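Local coordinates for protein transcriptional regulator, PadR family (Bacillus cereus, PDB 4ESB) that probably binds operator DNA through a winged helix-turn-helix domain and regulates transcription as a dimeric member of the PadR family, at residues L6-I17 with K31-V40; Q53-T61 with K72-Q83. All blocks are in the same frame, centred on the assembly; numbering follows the deposited sequence.

How the contacts relate
Contact 1 (6-17 with 31-40) and contact 2 (53-61 with 72-83) lie with their centres 16 Å apart in one winged helix-turn-helix domain, and helix 42-54, which follows helix 25-34 in the chain, leads from one to the other. Contact 1 is the buried packing of helices 10-20 and 25-34; contact 2 is the base of the beta-hairpin wing. They meet along helix 10-20, where Leu15 CD2 packs 3.7 Å from Ile58 CG2 and Glu11 OE2 lies 3.2 Å from Leu57 CD1. The second subunit packs on contact 1, whereas no other chain of the assembly touches contact 2, which carries a sulfate at Lys72.

Contact 1 (L6-I17 with K31-V40); sequences LKGVLEGCILYI and KLNKHGFTFV
With CG anti to the carbonyl carbon (chi1 -66°), Phe37 sends its ring from the loop after helix 25-34 toward helix 10-20, while Leu10, with CG anti to the backbone N (chi1 180°), slides past it in the opposite direction. Leu10 CD1 thereby comes 3.7 Å from Phe37 CD2. Leu6 CD2 comes obliquely from the other side of the ring plane, 3.6 Å from Phe37 CE2, so that the ring is held between the two leucines, and Val9 CG2 stands at its edge. Cys13 SG makes an oblique sulfur-aromatic contact, 4.9 Å from the ring centroid of Phe37. Farther along the helices, Leu32 forks between two isoleucines: its CD1 lies 4.0 Å from Ile14 CG1 and its CD2 3.5 Å from Ile17 CD1. Phe39 covers the N-terminal end, where Leu6 CB approaches Phe39 CE2 at 3.7 Å and Lys7 CG and CE approach Phe39 CE1 and CZ obliquely; Val40 CG1 sits over the centre of one face of Phe39. A Schellman motif ends helix 25-34, with Gly36 at positive phi and Phe37 N bonded to Leu32 O, and so turns the chain to present Phe37. In the second subunit, Thr97 packs on Phe37 and Leu101 on Cys13. The cross-segment contacts are apolar or sulfur-aromatic, which implies that burial of hydrocarbon and close fit, rather than polar pairing, join the first two helices of the DNA-binding domain beside the dimer interface.

Contact 2 (Q53-T61 with K72-Q83); sequences QKEKLIEGT and KYYHITDKGLEQ. With SO4 (sulfate ion), chain B.
The base of the beta-hairpin wing is closed where Ile58 to Thr61 pair antiparallel with Tyr73 to Ile76, next to the start of helix 78-101. Glu59 and His75 form a hydrogen-bonded pair, with Glu59 N to His75 O and His75 N to Glu59 O both 2.8 Å; Thr61 and Tyr73 form the next such pair. Glu59, extended beyond CG, runs alongside His75 in the same direction, its carboxylate turned 60° from the imidazole plane, and a water that donates to Glu59 OE2 also makes a weak bond to His75 NE2. Thr61 CG2 comes to the edge of that ring. Beside Gly60 on the other face, Gln53 meets Tyr74 at about a right angle, its OE1 at the ring edge and in its plane, the amide turned 79° from the ring. One water joins Gln53 NE2, Lys72 NZ and Tyr74 OH; Gln53 NE2 also bonds to Leu49 O. At the hairpin's foot Thr77 N points straight at Leu57 O (3.0 Å, 180° at the hydrogen) from above the carbonyl plane, and Gly80 CA meets the same oxygen, Leu57 O, at 3.5 Å. The Leu57 methyls lie against the Gln83 amide, CD2 3.3 Å from Gln83 OE1. Lys79, fully extended, donates from NZ to Glu55 O at 2.8 Å. Lys72 N bonds to sulfate O4 at 2.7 Å, and Arg71 also binds this ion. Strand bonds thus close the hairpin, Thr77 N and the Thr77 OG1 cap on Gly80 N set the start of helix 78-101, and Lys79 ties that helix to the turn after helix 42-54; the sulfate, probably from the crystallisation liquor, may mark where a DNA phosphate could bind.

Contact 1 (L6-I17 with K31-V40)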
loop_
_atom_site.group_PDB
_atom_site.type_symbol
_atom_site.label_atom_id
_atom_site.label_comp_id
_atom_site.label_asym_id
_atom_site.label_seq_id
_atom_site.Cartn_x
_atom_site.Cartn_y
_atom_site.Cartn_z
ATOM N N LEU A 6 4.677 4.557 -1.656
ATOM C CA LEU A 6 5.958 4.044 -1.184
ATOM C C LEU A 6 6.136 4.297 0.312
ATOM O O LEU A 6 6.864 3.571 0.989
ATOM C CB LEU A 6 7.106 4.700 -1.954
ATOM C CG LEU A 6 7.597 4.002 -3.227
ATOM C CD1 LEU A 6 8.505 4.933 -4.016
ATOM C CD2 LEU A 6 8.328 2.711 -2.894
ATOM N N LYS A 7 5.467 5.327 0.824
ATOM C CA LYS A 7 5.574 5.694 2.234
ATOM C C LYS A 7 4.710 4.810 3.125
ATOM O O LYS A 7 5.006 4.636 4.308
ATOM C CB LYS A 7 5.189 7.163 2.425
ATOM C CG LYS A 7 6.248 8.126 1.924
ATOM C CD LYS A 7 5.645 9.364 1.289
ATOM C CE LYS A 7 6.593 9.951 0.256
ATOM N NZ LYS A 7 6.540 11.432 0.204
ATOM N N GLY A 8 3.644 4.256 2.560
ATOM C CA GLY A 8 2.774 3.361 3.299
ATOM C C GLY A 8 3.526 2.137 3.790
ATOM O O GLY A 8 3.366 1.708 4.934
ATOM N N VAL A 9 4.368 1.590 2.919
ATOM C CA VAL A 9 5.053 0.330 3.184
ATOM C C VAL A 9 6.506 0.514 3.623
ATOM O O VAL A 9 7.228 -0.463 3.814
ATOM C CB VAL A 9 5.060 -0.554 1.924
ATOM C CG1 VAL A 9 3.639 -0.806 1.443
ATOM C CG2 VAL A 9 5.893 0.098 0.828
ATOM N N LEU A 10 6.933 1.761 3.785
ATOM C CA LEU A 10 8.336 2.055 4.062
ATOM C C LEU A 10 8.733 1.651 5.481
ATOM O O LEU A 10 9.827 1.130 5.701
ATOM C CB LEU A 10 8.619 3.541 3.832
ATOM C CG LEU A 10 10.045 4.036 4.080
ATOM C CD1 LEU A 10 11.043 3.364 3.147
ATOM C CD2 LEU A 10 10.093 5.544 3.915
ATOM N N GLU A 11 7.847 1.894 6.440
ATOM C CA GLU A 11 8.097 1.510 7.825
ATOM C C GLU A 11 8.301 0.001 7.931
ATOM O O GLU A 11 9.182 -0.467 8.649
ATOM C CB GLU A 11 6.935 1.953 8.718
ATOM C CG GLU A 11 7.088 1.572 10.183
ATOM C CD GLU A 11 6.237 2.429 11.103
ATOM O OE1 GLU A 11 5.580 3.366 10.606
ATOM O OE2 GLU A 11 6.228 2.167 12.324
ATOM N N GLY A 12 7.486 -0.753 7.202
ATOM C CA GLY A 12 7.566 -2.203 7.216
ATOM C C GLY A 12 8.837 -2.735 6.584
ATOM O O GLY A 12 9.416 -3.712 7.058
ATOM N N CYS A 13 9.278 -2.093 5.509
ATOM C CA CYS A 13 10.485 -2.524 4.810
ATOM C C CYS A 13 11.724 -2.163 5.620
ATOM O O CYS A 13 12.734 -2.861 5.575
ATOM C CB CYS A 13 10.553 -1.893 3.421
ATOM S SG CYS A 13 9.303 -2.534 2.279
ATOM N N ILE A 14 11.637 -1.063 6.356
ATOM C CA ILE A 14 12.693 -0.675 7.281
ATOM C C ILE A 14 12.815 -1.695 8.415
ATOM O O ILE A 14 13.921 -2.075 8.798
ATOM C CB ILE A 14 12.443 0.732 7.859
ATOM C CG1 ILE A 14 12.865 1.787 6.837
ATOM C CG2 ILE A 14 13.208 0.927 9.166
ATOM C CD1 ILE A 14 12.619 3.215 7.273
ATOM N N LEU A 15 11.681 -2.141 8.949
ATOM C CA LEU A 15 11.698 -3.159 9.994
ATOM C C LEU A 15 12.273 -4.461 9.455
ATOM O O LEU A 15 13.055 -5.125 10.138
ATOM C CB LEU A 15 10.295 -3.409 10.553
ATOM C CG LEU A 15 9.677 -2.308 11.418
ATOM C CD1 LEU A 15 8.240 -2.663 11.765
ATOM C CD2 LEU A 15 10.490 -2.085 12.683
ATOM N N TYR A 16 11.892 -4.827 8.234
ATOM C CA TYR A 16 12.406 -6.052 7.634
ATOM C C TYR A 16 13.922 -6.010 7.552
ATOM O O TYR A 16 14.606 -6.938 7.977
ATOM C CB TYR A 16 11.841 -6.274 6.232
ATOM C CG TYR A 16 12.417 -7.511 5.587
ATOM C CD1 TYR A 16 11.989 -8.776 5.968
ATOM C CD2 TYR A 16 13.408 -7.418 4.618
ATOM C CE1 TYR A 16 12.521 -9.913 5.394
ATOM C CE2 TYR A 16 13.945 -8.550 4.036
ATOM C CZ TYR A 16 13.498 -9.795 4.429
ATOM O OH TYR A 16 14.031 -10.923 3.854
ATOM N N ILE A 17 14.439 -4.921 6.995
ATOM C CA ILE A 17 15.872 -4.771 6.784
ATOM C C ILE A 17 16.627 -4.806 8.107
ATOM O O ILE A 17 17.614 -5.528 8.243
ATOM C CB ILE A 17 16.185 -3.463 6.031
ATOM C CG1 ILE A 17 15.842 -3.627 4.548
ATOM C CG2 ILE A 17 17.652 -3.087 6.189
ATOM C CD1 ILE A 17 15.628 -2.322 3.816
ATOM N N LYS A 31 20.835 0.886 1.408
ATOM C CA LYS A 31 20.140 -0.356 1.085
ATOM C C LYS A 31 18.746 -0.064 0.535
ATOM O O LYS A 31 18.313 -0.688 -0.431
ATOM C CB LYS A 31 20.039 -1.267 2.311
ATOM C CG LYS A 31 21.355 -1.910 2.730
ATOM C CD LYS A 31 21.107 -3.096 3.650
ATOM C CE LYS A 31 22.368 -3.535 4.381
ATOM N NZ LYS A 31 23.385 -4.142 3.477
ATOM N N LEU A 32 18.050 0.891 1.145
ATOM C CA LEU A 32 16.718 1.269 0.681
ATOM C C LEU A 32 16.788 1.769 -0.755
ATOM O O LEU A 32 15.972 1.375 -1.587
ATOM C CB LEU A 32 16.099 2.339 1.589
ATOM C CG LEU A 32 15.601 1.889 2.968
ATOM C CD1 LEU A 32 15.121 3.083 3.777
ATOM C CD2 LEU A 32 14.486 0.861 2.844
ATOM N N ASN A 33 17.763 2.630 -1.045
ATOM C CA ASN A 33 17.963 3.129 -2.404
ATOM C C ASN A 33 18.175 1.999 -3.403
ATOM O O ASN A 33 17.552 1.971 -4.463
ATOM C CB ASN A 33 19.168 4.070 -2.467
ATOM C CG ASN A 33 18.909 5.399 -1.792
ATOM O OD1 ASN A 33 17.763 5.824 -1.640
ATOM N ND2 ASN A 33 19.979 6.072 -1.390
ATOM N N LYS A 34 19.059 1.067 -3.059
ATOM C CA LYS A 34 19.476 0.032 -3.999
ATOM C C LYS A 34 18.449 -1.096 -4.120
ATOM O O LYS A 34 18.584 -1.973 -4.973
ATOM C CB LYS A 34 20.847 -0.530 -3.607
ATOM C CG LYS A 34 21.406 -1.523 -4.611
ATOM C CD LYS A 34 22.851 -1.868 -4.323
ATOM C CE LYS A 34 23.371 -2.865 -5.339
ATOM N NZ LYS A 34 24.784 -3.245 -5.090
ATOM N N HIS A 35 17.426 -1.074 -3.270
ATOM C CA HIS A 35 16.316 -2.014 -3.404
ATOM C C HIS A 35 15.085 -1.341 -4.008
ATOM O O HIS A 35 14.015 -1.944 -4.072
ATOM C CB HIS A 35 15.974 -2.670 -2.063
ATOM C CG HIS A 35 16.889 -3.798 -1.698
ATOM N ND1 HIS A 35 16.612 -5.112 -2.009
ATOM C CD2 HIS A 35 18.081 -3.805 -1.057
ATOM C CE1 HIS A 35 17.592 -5.881 -1.570
ATOM N NE2 HIS A 35 18.495 -5.115 -0.990
ATOM N N GLY A 36 15.243 -0.090 -4.440
ATOM C CA GLY A 36 14.241 0.569 -5.260
ATOM C C GLY A 36 13.501 1.744 -4.642
ATOM O O GLY A 36 12.647 2.340 -5.296
ATOM N N PHE A 37 13.809 2.086 -3.395
ATOM C CA PHE A 37 13.237 3.284 -2.785
ATOM C C PHE A 37 14.124 4.475 -3.127
ATOM O O PHE A 37 14.835 5.001 -2.271
ATOM C CB PHE A 37 13.128 3.139 -1.267
ATOM C CG PHE A 37 12.153 2.087 -0.820
ATOM C CD1 PHE A 37 12.514 0.747 -0.797
ATOM C CD2 PHE A 37 10.879 2.438 -0.408
ATOM C CE1 PHE A 37 11.617 -0.221 -0.380
ATOM C CE2 PHE A 37 9.978 1.474 0.012
ATOM C CZ PHE A 37 10.348 0.144 0.025
ATOM N N THR A 38 14.073 4.900 -4.383
ATOM C CA THR A 38 15.032 5.870 -4.909
ATOM C C THR A 38 14.908 7.265 -4.298
ATOM O O THR A 38 15.846 8.056 -4.362
ATOM C CB THR A 38 14.910 5.991 -6.442
ATOM O OG1 THR A 38 13.566 6.338 -6.794
ATOM C CG2 THR A 38 15.284 4.674 -7.112
ATOM N N PHE A 39 13.758 7.569 -3.707
ATOM C CA PHE A 39 13.518 8.911 -3.183
ATOM C C PHE A 39 14.019 9.097 -1.752
ATOM O O PHE A 39 14.130 10.230 -1.285
ATOM C CB PHE A 39 12.026 9.243 -3.230
ATOM C CG PHE A 39 11.248 8.683 -2.077
ATOM C CD1 PHE A 39 11.072 9.424 -0.919
ATOM C CD2 PHE A 39 10.697 7.413 -2.147
ATOM C CE1 PHE A 39 10.357 8.910 0.148
ATOM C CE2 PHE A 39 9.982 6.894 -1.086
ATOM C CZ PHE A 39 9.811 7.642 0.064
ATOM N N VAL A 40 14.317 8.005 -1.051
ATOM C CA VAL A 40 14.678 8.119 0.360
ATOM C C VAL A 40 16.095 8.652 0.552
ATOM O O VAL A 40 16.992 8.398 -0.252
ATOM C CB VAL A 40 14.538 6.780 1.133
ATOM C CG1 VAL A 40 13.173 6.160 0.889
ATOM C CG2 VAL A 40 15.655 5.811 0.769
#

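Contact 2 (Q53-T61 with K72-Q83)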
loop_
_atom_site.group_PDB
_atom_site.type_symbol
_atom_site.label_atom_id
_atom_site.label_comp_id
_atom_site.label_asym_id
_atom_site.label_seq_id
_atom_site.Cartn_x
_atom_site.Cartn_y
_atom_site.Cartn_z
ATOM N N GLN A 53 11.614 4.704 16.986
ATOM C CA GLN A 53 12.321 4.530 18.248
ATOM C C GLN A 53 11.423 4.877 19.427
ATOM O O GLN A 53 11.398 4.171 20.434
ATOM C CB GLN A 53 13.562 5.417 18.295
ATOM C CG GLN A 53 14.765 4.864 17.558
ATOM C CD GLN A 53 15.898 5.862 17.488
ATOM O OE1 GLN A 53 16.782 5.879 18.343
ATOM N NE2 GLN A 53 15.871 6.712 16.468
ATOM N N LYS A 54 10.687 5.974 19.299
ATOM C CA LYS A 54 9.834 6.443 20.379
ATOM C C LYS A 54 8.699 5.456 20.621
ATOM O O LYS A 54 8.162 5.376 21.724
ATOM C CB LYS A 54 9.283 7.833 20.056
ATOM C CG LYS A 54 8.555 8.513 21.212
ATOM C CD LYS A 54 8.144 9.934 20.849
ATOM C CE LYS A 54 7.121 9.965 19.722
ATOM N NZ LYS A 54 5.837 9.323 20.115
ATOM N N GLU A 55 8.340 4.700 19.589
ATOM C CA GLU A 55 7.317 3.674 19.731
ATOM C C GLU A 55 7.939 2.314 20.036
ATOM O O GLU A 55 7.243 1.304 20.099
ATOM C CB GLU A 55 6.470 3.594 18.465
ATOM C CG GLU A 55 5.935 4.936 17.990
ATOM C CD GLU A 55 5.111 4.801 16.729
ATOM O OE1 GLU A 55 5.237 3.756 16.057
ATOM O OE2 GLU A 55 4.344 5.732 16.413
ATOM N N LYS A 56 9.256 2.298 20.214
ATOM C CA LYS A 56 9.963 1.114 20.686
ATOM C C LYS A 56 9.920 -0.041 19.687
ATOM O O LYS A 56 9.929 -1.209 20.081
ATOM C CB LYS A 56 9.383 0.668 22.032
ATOM C CG LYS A 56 9.343 1.782 23.076
ATOM C CD LYS A 56 10.492 1.663 24.063
ATOM C CE LYS A 56 10.890 3.018 24.627
ATOM N NZ LYS A 56 12.347 3.071 24.931
ATOM N N LEU A 57 9.880 0.284 18.398
ATOM C CA LEU A 57 9.921 -0.733 17.353
ATOM C C LEU A 57 11.365 -1.074 17.022
ATOM O O LEU A 57 11.686 -2.211 16.682
ATOM C CB LEU A 57 9.217 -0.237 16.092
ATOM C CG LEU A 57 7.747 0.146 16.249
ATOM C CD1 LEU A 57 7.189 0.592 14.912
ATOM C CD2 LEU A 57 6.939 -1.012 16.814
ATOM N N ILE A 58 12.231 -0.073 17.116
ATOM C CA ILE A 58 13.657 -0.268 16.900
ATOM C C ILE A 58 14.420 0.474 17.983
ATOM O O ILE A 58 13.860 1.305 18.695
ATOM C CB ILE A 58 14.097 0.237 15.512
ATOM C CG1 ILE A 58 13.914 1.753 15.411
ATOM C CG2 ILE A 58 13.305 -0.473 14.419
ATOM C CD1 ILE A 58 14.397 2.346 14.103
ATOM N N GLU A 59 15.703 0.166 18.107
ATOM C CA GLU A 59 16.526 0.749 19.156
ATOM C C GLU A 59 17.963 0.879 18.677
ATOM O O GLU A 59 18.539 -0.071 18.151
ATOM C CB GLU A 59 16.472 -0.124 20.408
ATOM C CG GLU A 59 17.313 0.387 21.559
ATOM C CD GLU A 59 17.462 -0.639 22.673
ATOM O OE1 GLU A 59 16.738 -1.654 22.645
ATOM O OE2 GLU A 59 18.308 -0.437 23.569
ATOM N N GLY A 60 18.538 2.061 18.863
ATOM C CA GLY A 60 19.913 2.302 18.474
ATOM C C GLY A 60 20.860 2.134 19.642
ATOM O O GLY A 60 20.558 2.553 20.757
ATOM N N THR A 61 22.002 1.508 19.386
ATOM C CA THR A 61 23.038 1.368 20.400
ATOM C C THR A 61 24.393 1.693 19.781
ATOM O O THR A 61 24.664 1.332 18.636
ATOM C CB THR A 61 23.074 -0.060 20.981
ATOM O OG1 THR A 61 23.832 -0.915 20.120
ATOM C CG2 THR A 61 21.663 -0.616 21.145
ATOM N N LYS A 72 26.040 4.519 15.482
ATOM C CA LYS A 72 24.761 4.215 16.109
ATOM C C LYS A 72 23.995 3.196 15.268
ATOM O O LYS A 72 23.280 3.560 14.333
ATOM C CB LYS A 72 23.944 5.496 16.293
ATOM C CG LYS A 72 22.583 5.292 16.941
ATOM C CD LYS A 72 22.026 6.603 17.486
ATOM C CE LYS A 72 20.592 6.441 17.966
ATOM N NZ LYS A 72 19.872 7.743 18.082
ATOM N N TYR A 73 24.156 1.918 15.606
ATOM C CA TYR A 73 23.499 0.835 14.886
ATOM C C TYR A 73 22.101 0.600 15.446
ATOM O O TYR A 73 21.898 0.639 16.658
ATOM C CB TYR A 73 24.308 -0.458 15.004
ATOM C CG TYR A 73 25.593 -0.474 14.203
ATOM C CD1 TYR A 73 25.606 -0.905 12.883
ATOM C CD2 TYR A 73 26.794 -0.070 14.772
ATOM C CE1 TYR A 73 26.779 -0.929 12.149
ATOM C CE2 TYR A 73 27.971 -0.092 14.047
ATOM C CZ TYR A 73 27.958 -0.522 12.736
ATOM O OH TYR A 73 29.126 -0.543 12.010
ATOM N N TYR A 74 21.144 0.345 14.561
ATOM C CA TYR A 74 19.769 0.087 14.975
ATOM C C TYR A 74 19.459 -1.405 14.946
ATOM O O TYR A 74 19.838 -2.108 14.008
ATOM C CB TYR A 74 18.780 0.814 14.063
ATOM C CG TYR A 74 18.870 2.322 14.105
ATOM C CD1 TYR A 74 18.252 3.046 15.116
ATOM C CD2 TYR A 74 19.558 3.022 13.124
ATOM C CE1 TYR A 74 18.327 4.423 15.155
ATOM C CE2 TYR A 74 19.638 4.402 13.153
ATOM C CZ TYR A 74 19.020 5.096 14.170
ATOM O OH TYR A 74 19.097 6.470 14.206
ATOM N N HIS A 75 18.775 -1.884 15.980
ATOM C CA HIS A 75 18.246 -3.243 15.977
ATOM C C HIS A 75 16.764 -3.226 16.325
ATOM O O HIS A 75 16.259 -2.259 16.892
ATOM C CB HIS A 75 19.017 -4.143 16.949
ATOM C CG HIS A 75 18.865 -3.756 18.387
ATOM N ND1 HIS A 75 17.689 -3.921 19.083
ATOM C CD2 HIS A 75 19.749 -3.220 19.262
ATOM C CE1 HIS A 75 17.853 -3.499 20.326
ATOM N NE2 HIS A 75 19.093 -3.070 20.458
ATOM N N ILE A 76 16.079 -4.310 15.982
ATOM C CA ILE A 76 14.632 -4.409 16.135
ATOM C C ILE A 76 14.281 -4.937 17.522
ATOM O O ILE A 76 14.991 -5.783 18.069
ATOM C CB ILE A 76 14.039 -5.345 15.057
ATOM C CG1 ILE A 76 12.532 -5.134 14.912
ATOM C CG2 ILE A 76 14.362 -6.805 15.373
ATOM C CD1 ILE A 76 11.952 -5.795 13.672
ATOM N N THR A 77 13.197 -4.423 18.094
ATOM C CA THR A 77 12.718 -4.898 19.391
ATOM C C THR A 77 11.725 -6.035 19.188
ATOM O O THR A 77 11.310 -6.312 18.061
ATOM C CB THR A 77 12.018 -3.784 20.195
ATOM O OG1 THR A 77 10.801 -3.399 19.540
ATOM C CG2 THR A 77 12.926 -2.570 20.348
ATOM N N ASP A 78 11.344 -6.694 20.278
ATOM C CA ASP A 78 10.338 -7.747 20.209
ATOM C C ASP A 78 9.028 -7.178 19.672
ATOM O O ASP A 78 8.380 -7.777 18.816
ATOM C CB ASP A 78 10.112 -8.370 21.584
ATOM C CG ASP A 78 8.903 -9.286 21.615
ATOM O OD1 ASP A 78 8.977 -10.394 21.042
ATOM O OD2 ASP A 78 7.877 -8.895 22.212
ATOM N N LYS A 79 8.645 -6.018 20.191
ATOM C CA LYS A 79 7.454 -5.325 19.719
ATOM C C LYS A 79 7.559 -5.056 18.219
ATOM O O LYS A 79 6.587 -5.203 17.481
ATOM C CB LYS A 79 7.272 -4.006 20.472
ATOM C CG LYS A 79 6.058 -3.204 20.035
ATOM C CD LYS A 79 5.945 -1.899 20.806
ATOM C CE LYS A 79 4.795 -1.047 20.287
ATOM N NZ LYS A 79 4.770 0.305 20.911
ATOM N N GLY A 80 8.750 -4.663 17.777
ATOM C CA GLY A 80 8.989 -4.375 16.375
ATOM C C GLY A 80 8.865 -5.612 15.505
ATOM O O GLY A 80 8.367 -5.543 14.379
ATOM N N LEU A 81 9.323 -6.747 16.026
ATOM C CA LEU A 81 9.232 -8.014 15.307
ATOM C C LEU A 81 7.782 -8.462 15.167
ATOM O O LEU A 81 7.373 -8.941 14.112
ATOM C CB LEU A 81 10.037 -9.097 16.027
ATOM C CG LEU A 81 11.559 -9.003 15.903
ATOM C CD1 LEU A 81 12.219 -9.740 17.053
ATOM C CD2 LEU A 81 12.026 -9.566 14.569
ATOM N N GLU A 82 7.007 -8.314 16.237
ATOM C CA GLU A 82 5.589 -8.653 16.194
ATOM C C GLU A 82 4.926 -7.895 15.055
ATOM O O GLU A 82 4.174 -8.457 14.261
ATOM C CB GLU A 82 4.905 -8.279 17.510
ATOM C CG GLU A 82 4.982 -9.343 18.586
ATOM C CD GLU A 82 4.600 -8.810 19.954
ATOM O OE1 GLU A 82 4.106 -7.663 20.028
ATOM O OE2 GLU A 82 4.798 -9.533 20.954
ATOM N N GLN A 83 5.225 -6.604 14.990
ATOM C CA GLN A 83 4.611 -5.715 14.017
ATOM C C GLN A 83 5.110 -6.020 12.609
ATOM O O GLN A 83 4.376 -5.861 11.635
ATOM C CB GLN A 83 4.907 -4.260 14.385
ATOM C CG GLN A 83 4.108 -3.235 13.592
ATOM C CD GLN A 83 4.145 -1.856 14.225
ATOM O OE1 GLN A 83 4.023 -1.719 15.444
ATOM N NE2 GLN A 83 4.317 -0.826 13.400
HETATM S S SO4 B . 26.617 7.137 12.436
HETATM O O1 SO4 B . 27.755 6.792 11.591
HETATM O O2 SO4 B . 26.984 8.234 13.329
HETATM O O3 SO4 B . 25.489 7.541 11.602
HETATM O O4 SO4 B . 26.230 5.982 13.228
HETATM O O HOH W 1 18.187 8.181 15.957
HETATM O O HOH W 2 20.053 -2.886 23.614
#